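Local structure of transmembrane oligosaccharyl transferase (Archaeoglobus fulgidus, 3WAJ) at residues F387-A390 with G391-Y394; I415-F418 with I419-G423. The protein belongs to the STT3/AglB family of GT-C-type membrane proteins, joining a bundle of transmembrane helices to mixed helix-and-sheet domains. All blocks are in the same frame, centred on the assembly; numbering follows the deposited sequence.

Contacts 1 and 2 are each made within a single helix, and the two helices, 384-402 and 405-420, follow one another in the chain. Their centres lie about 16 Å apart on the same side of the chain's centre, contact 1 about 32 Å from it and contact 2 about 22 Å. They meet where the methyl end of Met389, atom CE, packs against atom CZ of Phe418 at 3.5 Å, so the end of a flexible thioether packs on an aromatic ring of the next helix. Both helices also pack on helix 429-446. The zinc ion is held by Asp47, Asp161 and His163, none of which belongs to either contact.

Contact 1: residues F387-A390 with G391-Y394; sequences FGMA and GILY
Gly388 and Ile392 make the first of three i to i+4 backbone bonds between 387-390 and 391-394 in helix 384-402: Ile392 N donates to Gly388 O at 3.2 Å, tilted 34° from the carbonyl plane. One residue on, the bond from Leu393 N to Met389 O is weak at 3.5 Å. Tyr394 N then reaches Ala390 O at 3.0 Å, close to the carbonyl direction. The spacing is uneven, for Phe387 O and Gly391 N, 3.9 Å apart, are too far for a bond.

Among the side chains, Ile392 brings CB, CG1 and CD1 near the carbonyl oxygens of the preceding turn. Its CG1 is turned beside its own backbone N (chi1 -48°), which sets this methylene 3.0 Å from Gly388 O, the oxygen that accepts the Ile392 N-H. Met389 crosses this isoleucine at a slant, SD standing 4.2 Å from Ile392 CG1; its unbranched chain can bend at chi2, pass Ile392 and carry on to Phe418 of helix 405-420. Leu393 brings its CD1 to 4.0 Å from Met389 O, and Tyr394 rests its CB near Ala390 O. The ring of Tyr394 then leads away from the preceding turn, because CG is anti to the backbone N (chi1 178°). Gly388 and Gly391 are buried and, lacking side chains, keep their part of the helix surface low.

Neighbouring helices take up the outward groups. Phe387 packs on Ser439 of helix 429-446 and on Ala480 and Ala481 of helix 474-491, small residues that accept a large ring. Tyr394 meets Leu441 and Val445, and Ile392 touches both Tyr438 of helix 429-446 and Leu411 of helix 405-420.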
loop_
_atom_site.group_PDB
_atom_site.type_symbol
_atom_site.label_atom_id
_atom_site.label_comp_id
_atom_site.label_asym_id
_atom_site.label_seq_id
_atom_site.Cartn_x
_atom_site.Cartn_y
_atom_site.Cartn_z
ATOM N N PHE A 387 17.825 9.409 -22.070
ATOM C CA PHE A 387 17.779 8.937 -23.448
ATOM C C PHE A 387 16.342 8.848 -23.950
ATOM O O PHE A 387 16.097 8.670 -25.142
ATOM C CB PHE A 387 18.507 7.595 -23.574
ATOM C CG PHE A 387 20.008 7.705 -23.450
ATOM C CD1 PHE A 387 20.839 7.107 -24.386
ATOM C CD2 PHE A 387 20.587 8.423 -22.407
ATOM C CE1 PHE A 387 22.213 7.213 -24.277
ATOM C CE2 PHE A 387 21.958 8.536 -22.295
ATOM C CZ PHE A 387 22.773 7.929 -23.230
ATOM N N GLY A 388 15.395 8.978 -23.027
ATOM C CA GLY A 388 13.995 9.090 -23.378
ATOM C C GLY A 388 13.587 10.547 -23.455
ATOM O O GLY A 388 12.655 10.889 -24.172
ATOM N N MET A 389 14.287 11.406 -22.716
ATOM C CA MET A 389 14.016 12.844 -22.744
ATOM C C MET A 389 14.487 13.473 -24.056
ATOM O O MET A 389 13.851 14.391 -24.581
ATOM C CB MET A 389 14.684 13.534 -21.553
ATOM C CG MET A 389 13.869 14.666 -20.959
ATOM S SD MET A 389 12.185 14.137 -20.578
ATOM C CE MET A 389 11.534 15.601 -19.778
ATOM N N ALA A 390 15.598 12.972 -24.588
ATOM C CA ALA A 390 16.110 13.467 -25.862
ATOM C C ALA A 390 15.167 13.045 -26.976
ATOM O O ALA A 390 14.870 13.827 -27.882
ATOM C CB ALA A 390 17.505 12.948 -26.118
ATOM N N GLY A 391 14.700 11.801 -26.898
ATOM C CA GLY A 391 13.742 11.280 -27.854
ATOM C C GLY A 391 12.483 12.121 -27.975
ATOM O O GLY A 391 11.975 12.310 -29.087
ATOM N N ILE A 392 11.980 12.616 -26.838
ATOM C CA ILE A 392 10.793 13.477 -26.809
ATOM C C ILE A 392 11.021 14.656 -27.724
ATOM O O ILE A 392 10.283 14.871 -28.692
ATOM C CB ILE A 392 10.556 14.119 -25.430
ATOM C CG1 ILE A 392 10.648 13.096 -24.302
ATOM C CG2 ILE A 392 9.226 14.876 -25.413
ATOM C CD1 ILE A 392 9.339 12.499 -23.897
ATOM N N LEU A 393 12.050 15.424 -27.377
ATOM C CA LEU A 393 12.400 16.647 -28.080
ATOM C C LEU A 393 12.569 16.388 -29.564
ATOM O O LEU A 393 12.028 17.124 -30.382
ATOM C CB LEU A 393 13.665 17.261 -27.480
ATOM C CG LEU A 393 13.490 18.258 -26.329
ATOM C CD1 LEU A 393 12.280 17.946 -25.470
ATOM C CD2 LEU A 393 14.739 18.287 -25.466
ATOM N N TYR A 394 13.289 15.323 -29.904
ATOM C CA TYR A 394 13.530 14.977 -31.305
ATOM C C TYR A 394 12.222 14.708 -32.023
ATOM O O TYR A 394 12.054 15.074 -33.188
ATOM C CB TYR A 394 14.447 13.758 -31.415
ATOM C CG TYR A 394 14.695 13.307 -32.840
ATOM C CD1 TYR A 394 14.046 12.196 -33.363
ATOM C CD2 TYR A 394 15.579 13.994 -33.662
ATOM C CE1 TYR A 394 14.270 11.779 -34.667
ATOM C CE2 TYR A 394 15.810 13.587 -34.969
ATOM C CZ TYR A 394 15.153 12.477 -35.465
ATOM O OH TYR A 394 15.376 12.067 -36.760
#

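Contact 2: residues I415-F418 with I419-G423; sequences IAMF and IALWG
Leu421 folds back along Met417 just past the end of helix 405-420. Its N still donates to the last turn, to Met417 O at 2.8 Å, and its side chain continues past the same oxygen: CB and CG both lie 3.2 Å from Met417 O. Beyond the branch, CD1 reaches Met417 CG at 3.8 Å and touches the methyl CE as well. The methionine is bent at chi2 and chi3, which brings that methyl back beside the leucine; two flexible apolar chains thus run together, and both also pack on Tyr430 and Phe431 of helix 429-446.

Elsewhere, Ile415 and Ile419 point the same way. Branching at CB suits them, setting the methyl CG2 of Ile415 3.7 Å from the methylene CG1 of Ile419 one turn on. Phe418 and Trp422 also lie side by side, rings long enough to meet beyond the backbone. CE1 of Phe418 stands over one face of the indole, 4.2 Å from CZ3 of Trp422, but the rings, planes at 29°, are slid so far apart that they barely overlap.

Leu421 is the first residue to leave helical backbone angles. Such a helix C-terminus carrying apolar and aromatic side chains is consistent with a membrane-bundle helix passing into a loop.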
loop_
_atom_site.group_PDB
_atom_site.type_symbol
_atom_site.label_atom_id
_atom_site.label_comp_id
_atom_site.label_asym_id
_atom_site.label_seq_id
_atom_site.Cartn_x
_atom_site.Cartn_y
_atom_site.Cartn_z
ATOM N N ILE A 415 2.862 13.972 -22.873
ATOM C CA ILE A 415 2.590 15.229 -22.186
ATOM C C ILE A 415 1.456 15.100 -21.171
ATOM O O ILE A 415 1.554 15.622 -20.067
ATOM C CB ILE A 415 2.260 16.343 -23.182
ATOM C CG1 ILE A 415 3.476 16.627 -24.059
ATOM C CG2 ILE A 415 1.807 17.608 -22.458
ATOM C CD1 ILE A 415 3.144 17.486 -25.251
ATOM N N ALA A 416 0.380 14.412 -21.543
ATOM C CA ALA A 416 -0.744 14.216 -20.626
ATOM C C ALA A 416 -0.267 13.471 -19.394
ATOM O O ALA A 416 -0.649 13.795 -18.270
ATOM C CB ALA A 416 -1.860 13.452 -21.299
ATOM N N MET A 417 0.569 12.465 -19.626
ATOM C CA MET A 417 1.205 11.712 -18.558
ATOM C C MET A 417 1.953 12.677 -17.644
ATOM O O MET A 417 1.725 12.722 -16.429
ATOM C CB MET A 417 2.182 10.700 -19.167
ATOM C CG MET A 417 2.265 9.352 -18.470
ATOM S SD MET A 417 1.156 8.088 -19.151
ATOM C CE MET A 417 -0.452 8.709 -18.693
ATOM N N PHE A 418 2.838 13.456 -18.256
ATOM C CA PHE A 418 3.623 14.455 -17.556
ATOM C C PHE A 418 2.755 15.446 -16.795
ATOM O O PHE A 418 2.958 15.663 -15.605
ATOM C CB PHE A 418 4.476 15.212 -18.559
ATOM C CG PHE A 418 5.932 15.039 -18.350
ATOM C CD1 PHE A 418 6.616 15.865 -17.469
ATOM C CD2 PHE A 418 6.628 14.047 -19.027
ATOM C CE1 PHE A 418 7.977 15.711 -17.266
ATOM C CE2 PHE A 418 7.989 13.882 -18.833
ATOM C CZ PHE A 418 8.666 14.716 -17.951
ATOM N N ILE A 419 1.794 16.046 -17.490
ATOM C CA ILE A 419 0.923 17.054 -16.895
ATOM C C ILE A 419 0.141 16.504 -15.694
ATOM O O ILE A 419 0.079 17.133 -14.642
ATOM C CB ILE A 419 -0.039 17.667 -17.952
ATOM C CG1 ILE A 419 0.747 18.424 -19.031
ATOM C CG2 ILE A 419 -1.041 18.595 -17.299
ATOM C CD1 ILE A 419 1.496 19.640 -18.522
ATOM N N ALA A 420 -0.435 15.320 -15.838
ATOM C CA ALA A 420 -1.281 14.772 -14.779
ATOM C C ALA A 420 -0.482 14.133 -13.640
ATOM O O ALA A 420 -0.883 14.210 -12.477
ATOM C CB ALA A 420 -2.295 13.781 -15.355
ATOM N N LEU A 421 0.645 13.505 -13.969
ATOM C CA LEU A 421 1.373 12.700 -12.986
ATOM C C LEU A 421 2.699 13.313 -12.550
ATOM O O LEU A 421 3.666 12.598 -12.306
ATOM C CB LEU A 421 1.617 11.297 -13.534
ATOM C CG LEU A 421 0.443 10.664 -14.277
ATOM C CD1 LEU A 421 0.873 9.354 -14.915
ATOM C CD2 LEU A 421 -0.748 10.442 -13.351
ATOM N N TRP A 422 2.739 14.636 -12.444
ATOM C CA TRP A 422 3.954 15.331 -12.043
ATOM C C TRP A 422 3.992 15.494 -10.529
ATOM O O TRP A 422 3.075 16.075 -9.938
ATOM C CB TRP A 422 4.024 16.692 -12.731
ATOM C CG TRP A 422 5.326 17.408 -12.577
ATOM C CD1 TRP A 422 5.503 18.726 -12.259
ATOM C CD2 TRP A 422 6.642 16.855 -12.743
ATOM N NE1 TRP A 422 6.845 19.026 -12.215
ATOM C CE2 TRP A 422 7.565 17.896 -12.507
ATOM C CE3 TRP A 422 7.130 15.583 -13.069
ATOM C CZ2 TRP A 422 8.946 17.703 -12.584
ATOM C CZ3 TRP A 422 8.501 15.393 -13.143
ATOM C CH2 TRP A 422 9.392 16.447 -12.901
ATOM N N GLY A 423 5.042 14.963 -9.903
ATOM C CA GLY A 423 5.203 15.041 -8.461
ATOM C C GLY A 423 4.416 13.987 -7.701
ATOM O O GLY A 423 4.544 13.877 -6.478
#